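Local coordinates for protein type III restriction-modification enzyme EcoP15I Mod subunit (Escherichia coli, PDB 4ZCF) that transfers a methyl group from S-adenosyl-L-methionine to N6 of an adenine in the DNA site 5'-CAGCAG-3' and, with the Res subunit, takes part in DNA restriction, at residues E363-F367 against I375-V379; K340-P345 against E371-I375; K75-D81 against V509-D515. All coordinates share one frame; numbering follows the deposited sequence.

Overall arrangement
From the N terminus, K75-D81 carries edge strand 76-80, whose partner V509-D515 comes more than 400 residues later. Contact 3 therefore closes a very long loop, and both other contacts are nested inside it. Within that loop, contact 2 forms where E371-I375 returns to K340-P345. Contact 1 starts inside the loop of contact 2, at E363-F367, and closes on I375-V379, so the two interleave along the chain and end on the same stretch, sharing I375; they also touch where F367 meets C342. Together they tie a small antiparallel sheet to a loop region that holds the DNA backbone. Contact 3 lies about 63 Å from contact 1 and 72 Å from contact 2, between centres, on the large mixed sheet of the methyltransferase.

Contact 1. Residues E363-F367 against I375-V379; sequences EKIIF and IELKV
I365 holds CG1 anti to the carbonyl carbon (chi1 -52°), which leaves CG2 anti to N; I375 sets CG1 between N and carbonyl carbon (chi1 54°) and so turns CG2 anti to the carbonyl carbon, and the two CG2 methyls of I365 and I375 meet at 3.7 Å. The same I375 methyl lies 3.6 Å from F367 CD1, reaching the ring obliquely, while I365 CG2 sits over one ring face near its rim. At its other end I365 sends CD1 to CD2 of L377, 3.8 Å away. A beta-branched residue suits position 365, its two branches serving separate neighbours, whereas one I375 methyl serves two.

Three backbone bonds hold the antiparallel pair. K378 N donates to K364 O at 2.8 Å, and I366 pairs with E376 in both directions: I366 N to E376 O at 2.9 Å, and E376 N to I366 O at 3.1 Å. The I366 side chain crosses that of K378 at about a right angle, CD1 3.8 Å from CB, using the lysine's aliphatic root. The charged ends are paired beyond the two strands, K378 with D310 and over Y315, E376 with K373 and Q319.

The two strands form a beta hairpin: 365-366 is outermost within this chain in a four-stranded antiparallel sheet, 376-380 pairs on with strand 313-318, and helix 353-361 packs on I365 and I375 through M356.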
# COMPACT_ATOMS: atom_id res chain seq x y z
N GLU A 363 10.06 39.05 12.05
CA GLU A 363 11.35 39.11 12.75
C GLU A 363 11.94 37.68 12.94
O GLU A 363 12.36 37.28 14.03
CB GLU A 363 11.23 39.89 14.09
CG GLU A 363 10.65 41.29 13.93
CD GLU A 363 10.35 42.06 15.21
OE1 GLU A 363 9.90 41.45 16.20
OE2 GLU A 363 10.53 43.30 15.19
N LYS A 364 11.93 36.90 11.85
CA LYS A 364 12.42 35.52 11.83
C LYS A 364 13.83 35.49 11.26
O LYS A 364 14.47 34.44 11.29
CB LYS A 364 11.49 34.64 10.97
CG LYS A 364 10.04 34.60 11.44
CD LYS A 364 9.67 33.32 12.18
CE LYS A 364 8.21 33.28 12.59
NZ LYS A 364 7.29 33.25 11.41
N ILE A 365 14.30 36.64 10.73
CA ILE A 365 15.62 36.76 10.10
C ILE A 365 16.77 37.21 11.01
O ILE A 365 16.67 38.22 11.70
CB ILE A 365 15.50 37.60 8.81
CG1 ILE A 365 14.39 37.06 7.86
CG2 ILE A 365 16.83 37.76 8.09
CD1 ILE A 365 14.43 35.56 7.48
N ILE A 366 17.89 36.45 10.95
CA ILE A 366 19.15 36.71 11.64
C ILE A 366 20.15 37.28 10.60
O ILE A 366 20.48 36.60 9.63
CB ILE A 366 19.71 35.44 12.38
CG1 ILE A 366 18.68 34.86 13.39
CG2 ILE A 366 21.06 35.73 13.06
CD1 ILE A 366 19.03 33.50 13.95
N PHE A 367 20.58 38.53 10.79
CA PHE A 367 21.55 39.22 9.93
C PHE A 367 22.92 39.15 10.57
O PHE A 367 23.02 39.03 11.80
CB PHE A 367 21.15 40.69 9.76
CG PHE A 367 19.95 40.92 8.88
CD1 PHE A 367 20.08 40.98 7.50
CD2 PHE A 367 18.70 41.12 9.43
CE1 PHE A 367 18.97 41.21 6.68
CE2 PHE A 367 17.58 41.36 8.62
CZ PHE A 367 17.72 41.40 7.24
N ILE A 375 21.88 35.53 5.15
CA ILE A 375 20.88 35.51 6.22
C ILE A 375 20.57 34.10 6.75
O ILE A 375 20.74 33.09 6.05
CB ILE A 375 19.57 36.27 5.86
CG1 ILE A 375 18.94 35.79 4.54
CG2 ILE A 375 19.77 37.77 5.91
CD1 ILE A 375 17.47 35.91 4.53
N GLU A 376 20.07 34.06 7.98
CA GLU A 376 19.67 32.84 8.64
C GLU A 376 18.25 33.02 9.16
O GLU A 376 17.75 34.14 9.25
CB GLU A 376 20.64 32.50 9.79
CG GLU A 376 22.07 32.24 9.35
CD GLU A 376 23.10 32.05 10.44
OE1 GLU A 376 22.73 32.04 11.64
OE2 GLU A 376 24.30 31.90 10.10
N LEU A 377 17.62 31.90 9.53
CA LEU A 377 16.28 31.86 10.11
C LEU A 377 16.35 31.47 11.60
O LEU A 377 17.00 30.49 11.97
CB LEU A 377 15.41 30.86 9.36
CG LEU A 377 14.83 31.35 8.07
CD1 LEU A 377 14.74 30.23 7.06
CD2 LEU A 377 13.46 31.97 8.31
N LYS A 378 15.70 32.26 12.45
CA LYS A 378 15.67 31.97 13.88
C LYS A 378 14.67 30.84 14.11
O LYS A 378 13.48 30.93 13.75
CB LYS A 378 15.31 33.24 14.67
CG LYS A 378 15.58 33.15 16.16
CD LYS A 378 15.53 34.51 16.75
CE LYS A 378 15.34 34.50 18.24
NZ LYS A 378 15.44 35.88 18.83
N VAL A 379 15.19 29.73 14.63
CA VAL A 379 14.43 28.51 14.88
C VAL A 379 14.72 28.05 16.30
O VAL A 379 15.87 27.77 16.61
CB VAL A 379 14.74 27.41 13.80
CG1 VAL A 379 14.17 26.05 14.19
CG2 VAL A 379 14.25 27.82 12.42

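Contact 2. Residues K340-P345 against E371-I375; sequences KPCKQP and ENKII. With nucleotides of chain D.
K343 and I374, neighbours across the contact, both grip OP1 of the phosphate of nucleotide DC4 of chain D: K343 through NZ at 2.8 Å, I374 through its backbone N at 3.3 Å, with a nearly straight 170° N-H...O angle. The ammonium of K343 also donates to the carbonyl O of N372 at 2.8 Å, tilted moderately from the carbonyl plane, so one lysine end joins protein backbone to DNA. Its chain leaves with CG anti to the backbone N (chi1 -168°) and then bends twice further out, which brings NZ to the oxygen end of the N372 carbonyl and on to the phosphate. A second lysine, K373, donates from NZ to OP2 of the same phosphate at 3.0 Å; that NZ is positioned by the carbonyl O of I374 and a salt bridge to E376.

Behind this front the two loops are fastened by backbone. K343 N donates to E371 O at 2.6 Å, and a water donates to K343 O while accepting from I375 N at 3.2 Å. Apolar packing fills in between: P345 CG meets I374 CG2 at 3.8 Å, the rigid proline ring giving the isoleucine a firm wall. At the far end K340 lies obliquely across E371, its CD 3.4 Å from OE1, though the charges themselves stay beyond salt-bridge distance.

The two lysines probably offset the phosphate charge, though K373 is shared with E376, and the peptide N-H adds a dipolar bond; since all three bonds go to phosphate oxygens, this grip is consistent with holding the DNA backbone and not reading a base.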
# COMPACT_ATOMS: atom_id res chain seq x y z
N LYS A 340 22.93 47.99 2.76
CA LYS A 340 23.38 47.38 1.49
C LYS A 340 22.77 45.96 1.34
O LYS A 340 22.45 45.34 2.37
CB LYS A 340 24.92 47.32 1.44
CG LYS A 340 25.57 48.64 1.11
CD LYS A 340 27.00 48.46 0.64
CE LYS A 340 27.62 49.76 0.20
NZ LYS A 340 29.08 49.61 -0.09
N PRO A 341 22.60 45.42 0.11
CA PRO A 341 22.04 44.06 -0.03
C PRO A 341 22.96 42.98 0.56
O PRO A 341 24.18 43.00 0.33
CB PRO A 341 21.88 43.88 -1.55
CG PRO A 341 21.98 45.25 -2.12
CD PRO A 341 22.91 45.99 -1.22
N CYS A 342 22.37 42.04 1.33
CA CYS A 342 23.10 40.95 1.98
C CYS A 342 23.63 39.96 0.93
O CYS A 342 23.03 39.83 -0.14
CB CYS A 342 22.21 40.26 3.01
SG CYS A 342 21.63 41.34 4.34
N LYS A 343 24.76 39.27 1.25
CA LYS A 343 25.34 38.28 0.34
C LYS A 343 24.30 37.21 0.01
O LYS A 343 23.60 36.71 0.89
CB LYS A 343 26.63 37.66 0.90
CG LYS A 343 27.42 36.86 -0.15
CD LYS A 343 28.76 36.34 0.37
CE LYS A 343 28.68 35.05 1.18
NZ LYS A 343 29.25 35.19 2.55
N GLN A 344 24.17 36.95 -1.29
CA GLN A 344 23.21 36.02 -1.84
C GLN A 344 23.78 34.60 -1.90
O GLN A 344 24.94 34.42 -2.30
CB GLN A 344 22.84 36.49 -3.24
CG GLN A 344 21.38 36.86 -3.42
CD GLN A 344 21.09 37.22 -4.85
OE1 GLN A 344 21.75 36.74 -5.79
NE2 GLN A 344 20.10 38.09 -5.06
N PRO A 345 22.98 33.55 -1.57
CA PRO A 345 23.48 32.17 -1.72
C PRO A 345 23.85 31.89 -3.17
O PRO A 345 23.28 32.52 -4.07
CB PRO A 345 22.28 31.31 -1.30
CG PRO A 345 21.44 32.19 -0.47
CD PRO A 345 21.59 33.55 -1.09
N GLU A 371 26.55 43.15 5.59
CA GLU A 371 25.93 42.53 4.42
C GLU A 371 26.71 41.34 3.82
O GLU A 371 26.14 40.58 3.04
CB GLU A 371 25.61 43.61 3.35
CG GLU A 371 26.81 44.15 2.58
CD GLU A 371 27.69 45.23 3.20
OE1 GLU A 371 28.40 45.92 2.44
OE2 GLU A 371 27.67 45.38 4.44
N ASN A 372 28.00 41.17 4.17
CA ASN A 372 28.80 40.07 3.61
C ASN A 372 28.48 38.65 4.15
O ASN A 372 29.09 37.68 3.72
CB ASN A 372 30.30 40.42 3.63
CG ASN A 372 30.61 41.79 3.07
OD1 ASN A 372 30.23 42.14 1.94
ND2 ASN A 372 31.28 42.62 3.86
N LYS A 373 27.47 38.53 5.03
CA LYS A 373 26.98 37.29 5.64
C LYS A 373 25.56 36.94 5.10
O LYS A 373 24.66 37.79 5.12
CB LYS A 373 26.97 37.46 7.18
CG LYS A 373 26.36 36.35 8.03
CD LYS A 373 27.18 35.06 8.05
CE LYS A 373 26.42 33.93 8.72
NZ LYS A 373 25.22 33.47 7.94
N ILE A 374 25.37 35.68 4.60
CA ILE A 374 24.08 35.20 4.11
C ILE A 374 23.16 35.13 5.32
O ILE A 374 23.63 34.76 6.40
CB ILE A 374 24.16 33.83 3.39
CG1 ILE A 374 25.18 33.82 2.22
CG2 ILE A 374 22.78 33.35 2.92
CD1 ILE A 374 25.53 32.34 1.67
N ILE A 375 21.88 35.53 5.15
CA ILE A 375 20.88 35.51 6.22
C ILE A 375 20.57 34.10 6.75
O ILE A 375 20.74 33.09 6.05
CB ILE A 375 19.57 36.27 5.86
CG1 ILE A 375 18.94 35.79 4.54
CG2 ILE A 375 19.77 37.77 5.91
CD1 ILE A 375 17.47 35.91 4.53
P DC D 4 27.85 32.46 5.00
OP1 DC D 4 28.13 33.89 4.73
OP2 DC D 4 26.58 32.09 5.67
O5' DC D 4 28.04 31.59 3.66
C5' DC D 4 29.32 31.10 3.34
C4' DC D 4 29.33 29.87 2.46
O4' DC D 4 29.37 28.65 3.23
C3' DC D 4 28.24 29.71 1.41
O3' DC D 4 28.84 29.32 0.15
C2' DC D 4 27.36 28.63 2.03
C1' DC D 4 28.36 27.76 2.79
N1 DC D 4 27.82 27.07 4.02
C2 DC D 4 28.25 25.77 4.35
O2 DC D 4 28.96 25.14 3.56
N3 DC D 4 27.79 25.20 5.50
C4 DC D 4 26.94 25.85 6.30
N4 DC D 4 26.50 25.23 7.40
C5 DC D 4 26.53 27.19 6.02
C6 DC D 4 26.99 27.74 4.89
P DA D 3 29.27 33.29 11.11
OP1 DA D 3 29.53 34.67 10.64
OP2 DA D 3 28.00 33.01 11.81
O5' DA D 3 29.41 32.30 9.86
C5' DA D 3 30.56 32.31 9.05
C4' DA D 3 30.37 31.43 7.84
O4' DA D 3 30.58 30.04 8.19
C3' DA D 3 28.98 31.51 7.23
O3' DA D 3 29.08 31.93 5.88
C2' DA D 3 28.37 30.11 7.38
C1' DA D 3 29.59 29.23 7.58
N9 DA D 3 29.36 28.14 8.52
C8 DA D 3 28.80 28.17 9.77
N7 DA D 3 28.79 27.00 10.39
C5 DA D 3 29.43 26.18 9.48
C6 DA D 3 29.77 24.83 9.51
N6 DA D 3 29.50 24.03 10.56
N1 DA D 3 30.37 24.31 8.40
C2 DA D 3 30.63 25.09 7.34
N3 DA D 3 30.38 26.39 7.22
C4 DA D 3 29.78 26.86 8.32
P DA D 5 28.09 29.24 -1.29
OP1 DA D 5 29.15 29.45 -2.32
OP2 DA D 5 26.88 30.11 -1.31
O5' DA D 5 27.63 27.70 -1.33
C5' DA D 5 28.49 26.59 -1.47
C4' DA D 5 27.76 25.28 -1.20
O4' DA D 5 27.35 25.14 0.19
C3' DA D 5 26.51 25.00 -2.03
O3' DA D 5 26.77 23.77 -2.70
C2' DA D 5 25.36 24.92 -1.02
C1' DA D 5 26.07 24.54 0.27
N9 DA D 5 25.41 24.95 1.50
C8 DA D 5 24.73 26.11 1.71
N7 DA D 5 24.20 26.19 2.91
C5 DA D 5 24.51 25.00 3.53
C6 DA D 5 24.24 24.48 4.82
N6 DA D 5 23.53 25.15 5.75
N1 DA D 5 24.69 23.23 5.12
C2 DA D 5 25.41 22.59 4.20
N3 DA D 5 25.71 22.97 2.95
C4 DA D 5 25.25 24.20 2.67
O HOH W 1 21.37 36.72 2.17

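Contact 3. Residues K75-D81 against V509-D515; sequences KTLLAED and VYQLMPD
The outer edge of the large ten-stranded mixed sheet is formed here, where edge strand 76-80 pairs antiparallel with strand 508-514. L77 and M513 make a hydrogen-bonded pair, L77 N to M513 O at 2.9 Å with the return bond from M513 N; A79 and Q511 make another, with Q511 N to A79 O at 2.8 Å. A further bond, D81 N to V509 O at 3.2 Å, extends the pairing to the point where D81 caps helix 82-86.

On one face Y510 gathers its neighbours. L78, with CG anti to the backbone N (chi1 -163°), crosses the tyrosine at about a right angle and brings CD2 to 3.5 Å from Y510 CD1. E80 instead runs alongside the ring, its CG 3.4 Å from Y510 CE1 and its carboxylate plane 19° from that of the ring; the carboxylate itself turns to N85 and K82. L512 CD2 touches T76 OG1, whose polar partners are E104 and H108.

On the face of L77, A79, Q511 and M513, A79 CB lies 3.6 Å from M513 CG, the small methyl leaving room for the bent methionine chain against helix 539-552, where M513 touches E540. Strand 508-514 in turn bonds to strand 96-99 through Y510 and L512. Strand 76-80 thus adds an antiparallel margin, with 508-514 joining it to the parallel strands of the Rossmann-like sheet of a SAM-dependent methyltransferase.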
# COMPACT_ATOMS: atom_id res chain seq x y z
N LYS A 75 -14.25 -22.52 9.97
CA LYS A 75 -14.59 -23.91 10.34
C LYS A 75 -14.71 -24.00 11.90
O LYS A 75 -14.85 -25.10 12.44
CB LYS A 75 -13.38 -24.79 9.95
CG LYS A 75 -13.54 -25.70 8.74
CD LYS A 75 -12.25 -26.53 8.58
CE LYS A 75 -12.34 -27.61 7.52
NZ LYS A 75 -11.03 -28.28 7.29
N THR A 76 -14.57 -22.86 12.60
CA THR A 76 -14.53 -22.81 14.06
C THR A 76 -15.50 -21.79 14.66
O THR A 76 -16.18 -21.05 13.95
CB THR A 76 -13.09 -22.44 14.51
OG1 THR A 76 -12.66 -21.24 13.86
CG2 THR A 76 -12.07 -23.54 14.27
N LEU A 77 -15.53 -21.75 15.99
CA LEU A 77 -16.26 -20.78 16.80
C LEU A 77 -15.23 -20.12 17.74
O LEU A 77 -14.09 -20.59 17.87
CB LEU A 77 -17.39 -21.44 17.62
CG LEU A 77 -18.42 -22.36 16.94
CD1 LEU A 77 -19.48 -22.80 17.94
CD2 LEU A 77 -19.12 -21.67 15.76
N LEU A 78 -15.65 -19.07 18.44
CA LEU A 78 -14.83 -18.35 19.40
C LEU A 78 -15.49 -18.36 20.77
O LEU A 78 -16.72 -18.29 20.88
CB LEU A 78 -14.57 -16.90 18.93
CG LEU A 78 -13.40 -16.18 19.63
CD1 LEU A 78 -12.08 -16.57 19.02
CD2 LEU A 78 -13.60 -14.70 19.64
N ALA A 79 -14.67 -18.45 21.82
CA ALA A 79 -15.12 -18.42 23.20
C ALA A 79 -14.05 -17.75 24.02
O ALA A 79 -12.89 -17.70 23.61
CB ALA A 79 -15.38 -19.82 23.72
N GLU A 80 -14.46 -17.23 25.19
CA GLU A 80 -13.65 -16.54 26.19
C GLU A 80 -12.96 -17.51 27.10
O GLU A 80 -13.44 -18.62 27.29
CB GLU A 80 -14.59 -15.78 27.14
CG GLU A 80 -15.30 -14.58 26.57
CD GLU A 80 -15.94 -13.77 27.68
OE1 GLU A 80 -15.24 -12.92 28.28
OE2 GLU A 80 -17.12 -14.03 27.98
N ASP A 81 -11.90 -17.03 27.77
CA ASP A 81 -11.28 -17.74 28.88
C ASP A 81 -11.99 -17.06 30.03
O ASP A 81 -11.58 -15.97 30.44
CB ASP A 81 -9.75 -17.52 28.98
CG ASP A 81 -9.09 -18.36 30.06
OD1 ASP A 81 -9.66 -18.46 31.17
OD2 ASP A 81 -8.00 -18.90 29.81
N VAL A 509 -8.77 -12.76 27.22
CA VAL A 509 -8.35 -13.94 26.46
C VAL A 509 -9.59 -14.52 25.74
O VAL A 509 -10.69 -14.53 26.28
CB VAL A 509 -7.58 -15.01 27.30
CG1 VAL A 509 -7.21 -16.24 26.48
CG2 VAL A 509 -6.32 -14.41 27.92
N TYR A 510 -9.38 -14.93 24.48
CA TYR A 510 -10.33 -15.56 23.58
C TYR A 510 -9.60 -16.68 22.89
O TYR A 510 -8.38 -16.61 22.78
CB TYR A 510 -10.86 -14.56 22.55
CG TYR A 510 -11.93 -13.67 23.12
CD1 TYR A 510 -13.26 -14.06 23.11
CD2 TYR A 510 -11.61 -12.48 23.76
CE1 TYR A 510 -14.26 -13.26 23.67
CE2 TYR A 510 -12.60 -11.68 24.34
CZ TYR A 510 -13.91 -12.09 24.32
OH TYR A 510 -14.88 -11.28 24.85
N GLN A 511 -10.33 -17.72 22.50
CA GLN A 511 -9.76 -18.90 21.85
C GLN A 511 -10.70 -19.52 20.81
O GLN A 511 -11.92 -19.41 20.93
CB GLN A 511 -9.35 -19.96 22.89
CG GLN A 511 -10.47 -20.38 23.84
CD GLN A 511 -9.90 -21.09 25.02
OE1 GLN A 511 -9.47 -22.25 24.94
NE2 GLN A 511 -9.81 -20.38 26.14
N LEU A 512 -10.12 -20.18 19.80
CA LEU A 512 -10.91 -20.87 18.79
C LEU A 512 -11.47 -22.17 19.39
O LEU A 512 -10.76 -22.87 20.13
CB LEU A 512 -10.08 -21.20 17.54
CG LEU A 512 -9.67 -20.08 16.62
CD1 LEU A 512 -8.82 -20.62 15.52
CD2 LEU A 512 -10.88 -19.33 16.06
N MET A 513 -12.74 -22.48 19.07
CA MET A 513 -13.43 -23.70 19.56
C MET A 513 -13.90 -24.55 18.40
O MET A 513 -14.30 -23.97 17.38
CB MET A 513 -14.67 -23.36 20.41
CG MET A 513 -14.38 -22.51 21.62
SD MET A 513 -13.41 -23.33 22.91
CE MET A 513 -14.70 -24.23 23.75
N PRO A 514 -13.93 -25.91 18.56
CA PRO A 514 -14.47 -26.77 17.48
C PRO A 514 -15.94 -26.44 17.24
O PRO A 514 -16.62 -26.10 18.21
CB PRO A 514 -14.29 -28.19 18.03
CG PRO A 514 -14.09 -28.06 19.48
CD PRO A 514 -13.46 -26.72 19.71
N ASP A 515 -16.41 -26.44 15.96
CA ASP A 515 -17.81 -26.08 15.65
C ASP A 515 -18.78 -27.23 15.95
O ASP A 515 -19.17 -27.95 15.03
CB ASP A 515 -17.94 -25.58 14.19
CG ASP A 515 -19.34 -25.13 13.74
OD1 ASP A 515 -20.29 -25.18 14.56
OD2 ASP A 515 -19.47 -24.73 12.57